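Local coordinates for E3 ubiquitin ligase RavN (Legionella pneumophila, PDB 5MIY), which acts as an E3 ubiquitin ligase of Legionella pneumophila, probably promoting the transfer of ubiquitin to proteins of the infected host cell, at residues 7-12 with 38-43; 23-28 with 43-48; 57-62 with 106-111. All blocks are in the same frame, centred on the assembly; numbering follows the deposited sequence.

Contact 1 of 3, residues 7-12 with 38-43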
loop_
_atom_site.group_PDB
_atom_site.type_symbol
_atom_site.label_atom_id
_atom_site.label_comp_id
_atom_site.label_asym_id
_atom_site.label_seq_id
_atom_site.Cartn_x
_atom_site.Cartn_y
_atom_site.Cartn_z
ATOM N N PRO A 7 -9.723 -0.457 13.492
ATOM C CA PRO A 7 -8.821 0.333 12.638
ATOM C C PRO A 7 -9.288 0.294 11.190
ATOM O O PRO A 7 -9.604 -0.771 10.660
ATOM C CB PRO A 7 -7.467 -0.366 12.804
ATOM C CG PRO A 7 -7.586 -1.160 14.053
ATOM C CD PRO A 7 -9.021 -1.543 14.196
ATOM N N THR A 8 -9.330 1.462 10.553
ATOM C CA THR A 8 -9.732 1.555 9.155
ATOM C C THR A 8 -8.678 2.287 8.336
ATOM O O THR A 8 -7.801 2.980 8.865
ATOM C CB THR A 8 -11.082 2.269 8.977
ATOM O OG1 THR A 8 -10.941 3.658 9.312
ATOM C CG2 THR A 8 -12.170 1.618 9.833
ATOM N N TYR A 9 -8.780 2.114 7.021
ATOM C CA TYR A 9 -7.990 2.855 6.056
ATOM C C TYR A 9 -8.920 3.360 4.964
ATOM O O TYR A 9 -9.941 2.734 4.666
ATOM C CB TYR A 9 -6.875 1.988 5.445
ATOM C CG TYR A 9 -7.366 0.813 4.609
ATOM C CD1 TYR A 9 -7.843 -0.352 5.216
ATOM C CD2 TYR A 9 -7.334 0.865 3.210
ATOM C CE1 TYR A 9 -8.281 -1.430 4.454
ATOM C CE2 TYR A 9 -7.762 -0.207 2.443
ATOM C CZ TYR A 9 -8.239 -1.348 3.065
ATOM O OH TYR A 9 -8.676 -2.408 2.296
ATOM N N PHE A 10 -8.573 4.508 4.384
ATOM C CA PHE A 10 -9.305 5.023 3.229
ATOM C C PHE A 10 -8.840 4.260 1.997
ATOM O O PHE A 10 -7.770 4.536 1.449
ATOM C CB PHE A 10 -9.088 6.520 3.054
ATOM C CG PHE A 10 -9.942 7.125 1.971
ATOM C CD1 PHE A 10 -11.276 7.411 2.212
ATOM C CD2 PHE A 10 -9.420 7.378 0.708
ATOM C CE1 PHE A 10 -12.077 7.957 1.218
ATOM C CE2 PHE A 10 -10.212 7.927 -0.286
ATOM C CZ PHE A 10 -11.541 8.216 -0.034
ATOM N N ASP A 11 -9.649 3.310 1.548
ATOM C CA ASP A 11 -9.251 2.448 0.445
ATOM C C ASP A 11 -9.290 3.229 -0.859
ATOM O O ASP A 11 -10.372 3.679 -1.263
ATOM C CB ASP A 11 -10.172 1.230 0.358
ATOM C CG ASP A 11 -9.872 0.352 -0.851
ATOM O OD1 ASP A 11 -8.693 0.240 -1.243
ATOM O OD2 ASP A 11 -10.823 -0.230 -1.414
ATOM N N PRO A 12 -8.161 3.415 -1.549
ATOM C CA PRO A 12 -8.216 4.151 -2.823
ATOM C C PRO A 12 -8.998 3.419 -3.891
ATOM O O PRO A 12 -9.534 4.067 -4.802
ATOM C CB PRO A 12 -6.740 4.295 -3.215
ATOM C CG PRO A 12 -6.070 3.118 -2.560
ATOM C CD PRO A 12 -6.811 2.893 -1.265
ATOM N N ILE A 38 2.985 4.573 4.565
ATOM C CA ILE A 38 2.310 3.285 4.669
ATOM C C ILE A 38 1.015 3.333 3.858
ATOM O O ILE A 38 0.194 4.244 4.021
ATOM C CB ILE A 38 2.047 2.927 6.142
ATOM C CG1 ILE A 38 1.643 1.460 6.267
ATOM C CG2 ILE A 38 1.037 3.870 6.778
ATOM C CD1 ILE A 38 2.822 0.514 6.064
ATOM N N LYS A 39 0.841 2.367 2.958
ATOM C CA LYS A 39 -0.330 2.309 2.094
ATOM C C LYS A 39 -1.102 1.021 2.342
ATOM O O LYS A 39 -0.521 -0.023 2.649
ATOM C CB LYS A 39 0.059 2.392 0.610
ATOM C CG LYS A 39 0.876 3.624 0.255
ATOM C CD LYS A 39 0.095 4.907 0.529
ATOM C CE LYS A 39 0.857 6.121 0.022
ATOM N NZ LYS A 39 0.098 7.393 0.177
ATOM N N ALA A 40 -2.421 1.100 2.200
ATOM C CA ALA A 40 -3.284 -0.064 2.325
ATOM C C ALA A 40 -4.312 -0.032 1.203
ATOM O O ALA A 40 -4.935 1.008 0.963
ATOM C CB ALA A 40 -3.979 -0.091 3.685
ATOM N N ILE A 41 -4.483 -1.160 0.511
ATOM C CA ILE A 41 -5.456 -1.266 -0.579
ATOM C C ILE A 41 -6.228 -2.572 -0.432
ATOM O O ILE A 41 -5.740 -3.544 0.156
ATOM C CB ILE A 41 -4.789 -1.168 -1.975
ATOM C CG1 ILE A 41 -3.865 -2.363 -2.251
ATOM C CG2 ILE A 41 -4.022 0.145 -2.108
ATOM C CD1 ILE A 41 -3.112 -2.260 -3.595
ATOM N N SER A 42 -7.468 -2.579 -0.934
ATOM C CA SER A 42 -8.288 -3.775 -0.792
ATOM C C SER A 42 -7.927 -4.835 -1.823
ATOM O O SER A 42 -8.133 -6.027 -1.575
ATOM C CB SER A 42 -9.786 -3.427 -0.880
ATOM O OG SER A 42 -10.123 -2.729 -2.078
ATOM N N SER A 43 -7.386 -4.429 -2.968
ATOM C CA SER A 43 -7.004 -5.352 -4.029
ATOM C C SER A 43 -6.004 -4.643 -4.931
ATOM O O SER A 43 -5.826 -3.429 -4.846
ATOM C CB SER A 43 -8.217 -5.800 -4.851
ATOM O OG SER A 43 -8.727 -4.702 -5.586
#
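Each oxygen of the Asp11 carboxylate is gripped twice: OD2 accepts a 2.7 Å bond from Ser42 OG and another from Met14 N, and OD1 accepts one of 3.1 Å from Ser42 N and another from Ile13 N. Both Ser42 donors lie above the carboxylate plane, the amide the more steeply (56°). Asp11 reaches them because its CG stands anti to the backbone N (chi1 175°), and the four bonds together fix the rotation of the group. Beside it the contact is mostly carbon. Ala40 CB sits over one face of the Tyr9 ring in a CH-pi contact, 3.8 Å from the centroid and displaced toward the rim near CD2, while Tyr9 OH passes 3.4 Å from Ser42 CA. Pro12 adds an apolar touch, its CG meeting Ile41 CG2 at 3.6 Å, with the two side chains nearly at right angles. Strands 8-11 and 35-41 belong to different sheets, and their short segments cross at 74°. With no backbone pairing between them, one buried carboxylate ties the end of strand 8-11 and the turn that follows to Ser42, just beyond strand 35-41; its four donors would be expected to stabilise the ionised form.

Contact 2 of 3, residues 23-28 with 43-48; sequences NTIVYL and SGLEHL. With NA (sodium ion), chain K; SO4 (sulfate ion), chain D; EDO (1,2-ethanediol), chain I.
The Tyr27 ring is met obliquely by Leu45, whose CD1 lies 4.0 Å from Tyr27 CD2, while Ile25 CG2 lies at its edge, in the ring plane. The side chains of Tyr27 and Leu45 run past each other in opposite directions. With chi1 at -169° the Leu45 side chain is swung toward the strand, and its methyls part: CD1 goes to the tyrosine, and CD2 meets Ile25 CG2 at 3.9 Å. Ile25 CD1 rests 3.6 Å from the backbone at Ser43 CA, so the side chains meet through carbon alone. Gly44 O accepts from both His47 N and Leu48 N, three and four residues on, which closes a helical-type turn. A sulfate takes hydrogen bonds from Gly44 N at 2.9 Å and from Glu46 N, and lies at the edge of the His47 ring in its plane; an ethanediol, probably like the sulfate from the crystallisation liquor, donates from O2 to Leu45 O. His47 O binds a sodium ion at 2.8 Å. Tyr27 OH is hydrogen-bonded to Asp51, and the tyrosine ring also meets that of Tyr59. The loop thus lies against strand 25-32, between strands 35-41 and 58-61 in sequence, with Leu45 touching Phe108 just beyond strand 106-107.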
loop_
_atom_site.group_PDB
_atom_site.type_symbol
_atom_site.label_atom_id
_atom_site.label_comp_id
_atom_site.label_asym_id
_atom_site.label_seq_id
_atom_site.Cartn_x
_atom_site.Cartn_y
_atom_site.Cartn_z
ATOM N N ASN A 23 -6.629 -9.655 5.524
ATOM C CA ASN A 23 -6.708 -9.758 4.072
ATOM C C ASN A 23 -6.346 -8.458 3.360
ATOM O O ASN A 23 -6.254 -8.443 2.126
ATOM C CB ASN A 23 -8.112 -10.213 3.659
ATOM C CG ASN A 23 -8.440 -11.605 4.171
ATOM O OD1 ASN A 23 -7.598 -12.504 4.128
ATOM N ND2 ASN A 23 -9.661 -11.788 4.670
ATOM N N THR A 24 -6.144 -7.377 4.108
ATOM C CA THR A 24 -5.725 -6.104 3.539
ATOM C C THR A 24 -4.312 -6.207 2.971
ATOM O O THR A 24 -3.430 -6.834 3.563
ATOM C CB THR A 24 -5.775 -5.017 4.619
ATOM O OG1 THR A 24 -7.089 -4.977 5.202
ATOM C CG2 THR A 24 -5.410 -3.645 4.048
ATOM N N ILE A 25 -4.100 -5.590 1.813
ATOM C CA ILE A 25 -2.768 -5.488 1.221
ATOM C C ILE A 25 -2.093 -4.249 1.790
ATOM O O ILE A 25 -2.624 -3.137 1.684
ATOM C CB ILE A 25 -2.842 -5.414 -0.312
ATOM C CG1 ILE A 25 -3.414 -6.710 -0.892
ATOM C CG2 ILE A 25 -1.469 -5.071 -0.920
ATOM C CD1 ILE A 25 -4.042 -6.505 -2.270
ATOM N N VAL A 26 -0.924 -4.436 2.405
ATOM C CA VAL A 26 -0.200 -3.354 3.057
ATOM C C VAL A 26 1.233 -3.339 2.539
ATOM O O VAL A 26 1.852 -4.394 2.360
ATOM C CB VAL A 26 -0.233 -3.500 4.598
ATOM C CG1 VAL A 26 0.447 -2.318 5.243
ATOM C CG2 VAL A 26 -1.682 -3.607 5.084
ATOM N N TYR A 27 1.751 -2.138 2.290
ATOM C CA TYR A 27 3.114 -1.968 1.804
ATOM C C TYR A 27 3.567 -0.543 2.083
ATOM O O TYR A 27 2.755 0.342 2.373
ATOM C CB TYR A 27 3.237 -2.293 0.305
ATOM C CG TYR A 27 2.262 -1.560 -0.616
ATOM C CD1 TYR A 27 2.555 -0.294 -1.123
ATOM C CD2 TYR A 27 1.053 -2.147 -0.990
ATOM C CE1 TYR A 27 1.665 0.374 -1.971
ATOM C CE2 TYR A 27 0.162 -1.492 -1.844
ATOM C CZ TYR A 27 0.463 -0.232 -2.322
ATOM O OH TYR A 27 -0.440 0.407 -3.159
ATOM N N LEU A 28 4.881 -0.340 1.984
ATOM C CA LEU A 28 5.518 0.959 2.133
ATOM C C LEU A 28 5.963 1.487 0.774
ATOM O O LEU A 28 6.458 0.727 -0.065
ATOM C CB LEU A 28 6.734 0.850 3.062
ATOM C CG LEU A 28 7.197 2.101 3.793
ATOM C CD1 LEU A 28 6.275 2.364 4.976
ATOM C CD2 LEU A 28 8.652 1.928 4.258
ATOM N N SER A 43 -7.386 -4.429 -2.968
ATOM C CA SER A 43 -7.004 -5.352 -4.029
ATOM C C SER A 43 -6.004 -4.643 -4.931
ATOM O O SER A 43 -5.826 -3.429 -4.846
ATOM C CB SER A 43 -8.217 -5.800 -4.851
ATOM O OG SER A 43 -8.727 -4.702 -5.586
ATOM N N GLY A 44 -5.361 -5.413 -5.804
ATOM C CA GLY A 44 -4.646 -4.838 -6.933
ATOM C C GLY A 44 -3.137 -4.978 -6.933
ATOM O O GLY A 44 -2.501 -4.517 -7.884
ATOM N N LEU A 45 -2.533 -5.587 -5.914
ATOM C CA LEU A 45 -1.071 -5.608 -5.854
ATOM C C LEU A 45 -0.455 -6.261 -7.094
ATOM O O LEU A 45 0.605 -5.830 -7.569
ATOM C CB LEU A 45 -0.603 -6.321 -4.586
ATOM C CG LEU A 45 0.892 -6.175 -4.262
ATOM C CD1 LEU A 45 1.261 -4.705 -4.106
ATOM C CD2 LEU A 45 1.275 -6.957 -3.015
ATOM N N GLU A 46 -1.106 -7.293 -7.634
ATOM C CA GLU A 46 -0.579 -8.037 -8.773
ATOM C C GLU A 46 -1.022 -7.480 -10.116
ATOM O O GLU A 46 -0.518 -7.940 -11.148
ATOM C CB GLU A 46 -1.001 -9.512 -8.696
ATOM C CG GLU A 46 -0.535 -10.254 -7.434
ATOM C CD GLU A 46 0.976 -10.333 -7.311
ATOM O OE1 GLU A 46 1.662 -10.384 -8.354
ATOM O OE2 GLU A 46 1.483 -10.352 -6.166
ATOM N N HIS A 47 -1.938 -6.509 -10.141
ATOM C CA HIS A 47 -2.460 -5.998 -11.403
ATOM C C HIS A 47 -2.249 -4.509 -11.619
ATOM O O HIS A 47 -2.166 -4.079 -12.775
ATOM C CB HIS A 47 -3.963 -6.315 -11.516
ATOM C CG HIS A 47 -4.262 -7.780 -11.569
ATOM N ND1 HIS A 47 -4.329 -8.570 -10.440
ATOM C CD2 HIS A 47 -4.499 -8.603 -12.619
ATOM C CE1 HIS A 47 -4.604 -9.814 -10.792
ATOM N NE2 HIS A 47 -4.706 -9.861 -12.108
ATOM N N LEU A 48 -2.184 -3.706 -10.560
ATOM C CA LEU A 48 -1.995 -2.274 -10.743
ATOM C C LEU A 48 -0.586 -1.984 -11.270
ATOM O O LEU A 48 0.363 -2.719 -10.974
ATOM C CB LEU A 48 -2.215 -1.532 -9.429
ATOM C CG LEU A 48 -3.637 -1.466 -8.873
ATOM C CD1 LEU A 48 -3.579 -0.914 -7.449
ATOM C CD2 LEU A 48 -4.547 -0.614 -9.761
HETATM NA NA NA K . -3.399 -2.354 -14.523
HETATM S S SO4 D . -4.481 -8.733 -6.970
HETATM O O1 SO4 D . -4.111 -7.807 -8.031
HETATM O O2 SO4 D . -5.685 -8.254 -6.298
HETATM O O3 SO4 D . -3.369 -8.777 -6.029
HETATM O O4 SO4 D . -4.712 -10.072 -7.512
HETATM C C1 EDO I . 4.363 -8.306 -8.025
HETATM O O1 EDO I . 4.284 -8.034 -9.425
HETATM C C2 EDO I . 3.240 -7.539 -7.351
HETATM O O2 EDO I . 3.445 -6.137 -7.552
#

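Contact 3 of 3, residues 57-62 with 106-111. With SO4 (sulfate ion), chain F.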
loop_
_atom_site.group_PDB
_atom_site.type_symbol
_atom_site.label_atom_id
_atom_site.label_comp_id
_atom_site.label_asym_id
_atom_site.label_seq_id
_atom_site.Cartn_x
_atom_site.Cartn_y
_atom_site.Cartn_z
ATOM N N GLU A 57 6.242 3.185 -8.274
ATOM C CA GLU A 57 6.341 1.876 -8.904
ATOM C C GLU A 57 7.044 0.852 -8.028
ATOM O O GLU A 57 6.911 -0.351 -8.276
ATOM C CB GLU A 57 7.063 1.988 -10.252
ATOM C CG GLU A 57 6.267 2.757 -11.283
ATOM C CD GLU A 57 6.835 2.633 -12.680
ATOM O OE1 GLU A 57 7.203 1.509 -13.089
ATOM O OE2 GLU A 57 6.910 3.667 -13.368
ATOM N N LYS A 58 7.776 1.298 -7.015
ATOM C CA LYS A 58 8.510 0.426 -6.113
ATOM C C LYS A 58 7.849 0.459 -4.743
ATOM O O LYS A 58 7.365 1.508 -4.307
ATOM C CB LYS A 58 9.978 0.859 -6.003
ATOM C CG LYS A 58 10.706 0.942 -7.341
ATOM C CD LYS A 58 12.213 1.049 -7.148
ATOM C CE LYS A 58 12.956 0.933 -8.479
ATOM N NZ LYS A 58 12.598 -0.305 -9.236
ATOM N N TYR A 59 7.824 -0.688 -4.067
ATOM C CA TYR A 59 7.215 -0.769 -2.748
ATOM C C TYR A 59 7.926 -1.832 -1.922
ATOM O O TYR A 59 8.593 -2.723 -2.457
ATOM C CB TYR A 59 5.713 -1.083 -2.831
ATOM C CG TYR A 59 5.413 -2.462 -3.370
ATOM C CD1 TYR A 59 5.280 -2.681 -4.738
ATOM C CD2 TYR A 59 5.253 -3.548 -2.517
ATOM C CE1 TYR A 59 5.018 -3.927 -5.239
ATOM C CE2 TYR A 59 4.978 -4.812 -3.016
ATOM C CZ TYR A 59 4.862 -4.990 -4.382
ATOM O OH TYR A 59 4.586 -6.236 -4.901
ATOM N N TRP A 60 7.752 -1.738 -0.604
ATOM C CA TRP A 60 8.268 -2.721 0.336
ATOM C C TRP A 60 7.074 -3.394 1.000
ATOM O O TRP A 60 6.299 -2.713 1.688
ATOM C CB TRP A 60 9.174 -2.063 1.389
ATOM C CG TRP A 60 10.481 -1.511 0.832
ATOM C CD1 TRP A 60 11.685 -2.149 0.778
ATOM C CD2 TRP A 60 10.690 -0.214 0.250
ATOM N NE1 TRP A 60 12.634 -1.328 0.208
ATOM C CE2 TRP A 60 12.047 -0.137 -0.129
ATOM C CE3 TRP A 60 9.859 0.886 0.011
ATOM C CZ2 TRP A 60 12.591 0.996 -0.737
ATOM C CZ3 TRP A 60 10.399 2.009 -0.587
ATOM C CH2 TRP A 60 11.759 2.058 -0.952
ATOM N N PRO A 61 6.860 -4.695 0.811
ATOM C CA PRO A 61 5.712 -5.352 1.445
ATOM C C PRO A 61 5.840 -5.391 2.960
ATOM O O PRO A 61 6.931 -5.540 3.512
ATOM C CB PRO A 61 5.736 -6.768 0.852
ATOM C CG PRO A 61 7.125 -6.952 0.338
ATOM C CD PRO A 61 7.598 -5.600 -0.085
ATOM N N ILE A 62 4.691 -5.258 3.623
ATOM C CA ILE A 62 4.550 -5.274 5.080
ATOM C C ILE A 62 3.398 -6.227 5.387
ATOM O O ILE A 62 2.329 -6.113 4.760
ATOM C CB ILE A 62 4.254 -3.867 5.628
ATOM C CG1 ILE A 62 5.316 -2.856 5.187
ATOM C CG2 ILE A 62 4.041 -3.886 7.141
ATOM C CD1 ILE A 62 6.588 -2.877 6.010
ATOM N N LYS A 106 10.182 -4.378 -4.086
ATOM C CA LYS A 106 9.520 -4.994 -5.224
ATOM C C LYS A 106 9.003 -3.903 -6.153
ATOM O O LYS A 106 9.039 -2.713 -5.835
ATOM C CB LYS A 106 8.390 -5.911 -4.754
ATOM C CG LYS A 106 8.862 -7.013 -3.832
ATOM C CD LYS A 106 7.947 -8.216 -3.885
ATOM C CE LYS A 106 8.723 -9.497 -3.613
ATOM N NZ LYS A 106 8.182 -10.650 -4.398
ATOM N N GLN A 107 8.534 -4.318 -7.327
ATOM C CA GLN A 107 8.052 -3.388 -8.340
ATOM C C GLN A 107 6.665 -3.811 -8.787
ATOM O O GLN A 107 6.415 -5.004 -8.976
ATOM C CB GLN A 107 8.973 -3.346 -9.554
ATOM C CG GLN A 107 9.614 -1.999 -9.815
ATOM C CD GLN A 107 10.253 -1.929 -11.189
ATOM O OE1 GLN A 107 11.320 -2.496 -11.415
ATOM N NE2 GLN A 107 9.597 -1.239 -12.118
ATOM N N PHE A 108 5.769 -2.836 -8.930
ATOM C CA PHE A 108 4.472 -3.122 -9.528
ATOM C C PHE A 108 4.681 -3.666 -10.932
ATOM O O PHE A 108 5.626 -3.285 -11.630
ATOM C CB PHE A 108 3.600 -1.863 -9.561
ATOM C CG PHE A 108 2.998 -1.508 -8.225
ATOM C CD1 PHE A 108 1.815 -2.096 -7.796
ATOM C CD2 PHE A 108 3.620 -0.586 -7.393
ATOM C CE1 PHE A 108 1.263 -1.767 -6.553
ATOM C CE2 PHE A 108 3.076 -0.253 -6.157
ATOM C CZ PHE A 108 1.891 -0.843 -5.739
ATOM N N SER A 109 3.788 -4.569 -11.341
ATOM C CA SER A 109 3.898 -5.259 -12.620
ATOM C C SER A 109 3.386 -4.387 -13.759
ATOM O O SER A 109 2.479 -3.569 -13.582
ATOM C CB SER A 109 3.099 -6.565 -12.577
ATOM O OG SER A 109 3.030 -7.193 -13.843
ATOM N N ASP A 110 3.967 -4.586 -14.946
ATOM C CA ASP A 110 3.482 -3.971 -16.184
ATOM C C ASP A 110 2.693 -4.945 -17.049
ATOM O O ASP A 110 2.417 -4.646 -18.224
ATOM C CB ASP A 110 4.655 -3.413 -16.993
ATOM C CG ASP A 110 5.261 -2.178 -16.363
ATOM O OD1 ASP A 110 4.498 -1.280 -15.943
ATOM O OD2 ASP A 110 6.507 -2.110 -16.280
ATOM N N SER A 111 2.313 -6.095 -16.495
ATOM C CA SER A 111 1.747 -7.169 -17.307
ATOM C C SER A 111 0.375 -6.813 -17.882
ATOM O O SER A 111 0.050 -7.248 -18.994
ATOM C CB SER A 111 1.653 -8.455 -16.487
ATOM O OG SER A 111 0.809 -8.279 -15.363
HETATM S S SO4 F . 9.397 4.965 -7.967
HETATM O O1 SO4 F . 8.268 4.806 -8.875
HETATM O O2 SO4 F . 9.613 6.387 -7.712
HETATM O O3 SO4 F . 10.598 4.397 -8.579
HETATM O O4 SO4 F . 9.119 4.281 -6.706
#
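Tyr59 turns an edge to the face of Phe108, an edge-to-face pair with centroids 4.8 Å apart and planes at 51°. Tyr59 CD1 is the atom that presses in, 3.6 Å from Phe108 CE2 and above the rim of the phenylalanine ring. One face of the tyrosine is taken in turn by Lys106, whose CB lies 4.0 Å from the ring centroid in a CH-pi contact; Lys106 CG goes on to graze Pro61 CD. Tyr59 meets both partners because its CG is tucked between the backbone N and the carbonyl carbon (chi1 67°), which lays the ring alongside the neighbouring strand.

The main chain sets this register. Tyr59 and Lys106 form an antiparallel hydrogen-bonded pair, with Tyr59 N to Lys106 O at 3.0 Å and Lys106 N to Tyr59 O at 2.8 Å. Phe108 N then donates to Glu57 O at 2.8 Å, extending the ladder past the end of the strand, and this carbonyl also lies at the edge of the Phe108 ring. On the other face of the sheet the non-hydrogen-bonded pair Lys58 and Gln107 brings Lys58 NZ 3.3 Å from Gln107 OE1.

Farther out, Leu45 touches Tyr59. A sulfate is hydrogen-bonded to Glu57 N and Lys58 N, and the ethanediol that reaches Leu45 O is hydrogen-bonded to Tyr59 OH; both probably come from the crystallisation liquor. This is a short antiparallel ladder of two bridged pairs at the edge of a sheet: strand 106-107, one of the two edge strands, pairs with strand 58-61 just before helix 111-125, and a cross-strand aromatic cluster packs one face.

From the N terminus, strand 8-11 starts contact 1, which closes at residues 38-43 on the second strand of the hairpin 25-32/35-41, after strand 16-19. Contact 2 opens inside that loop, at residues 23-28, and closes beyond it at 43-48, so the two cross and share Ser43. Contact 3 stands in series after both: its 57-62 segment and residues 106-111 bracket a long excursion containing helices 64-68 and 89-96. Strand 25-32 is an inner strand, hydrogen-bonded through its backbone to 35-41 and to 58-61. Together the contacts tie the small N-terminal sheet, the post-hairpin loop and the lead into helix 111-125 to the four-stranded sheet.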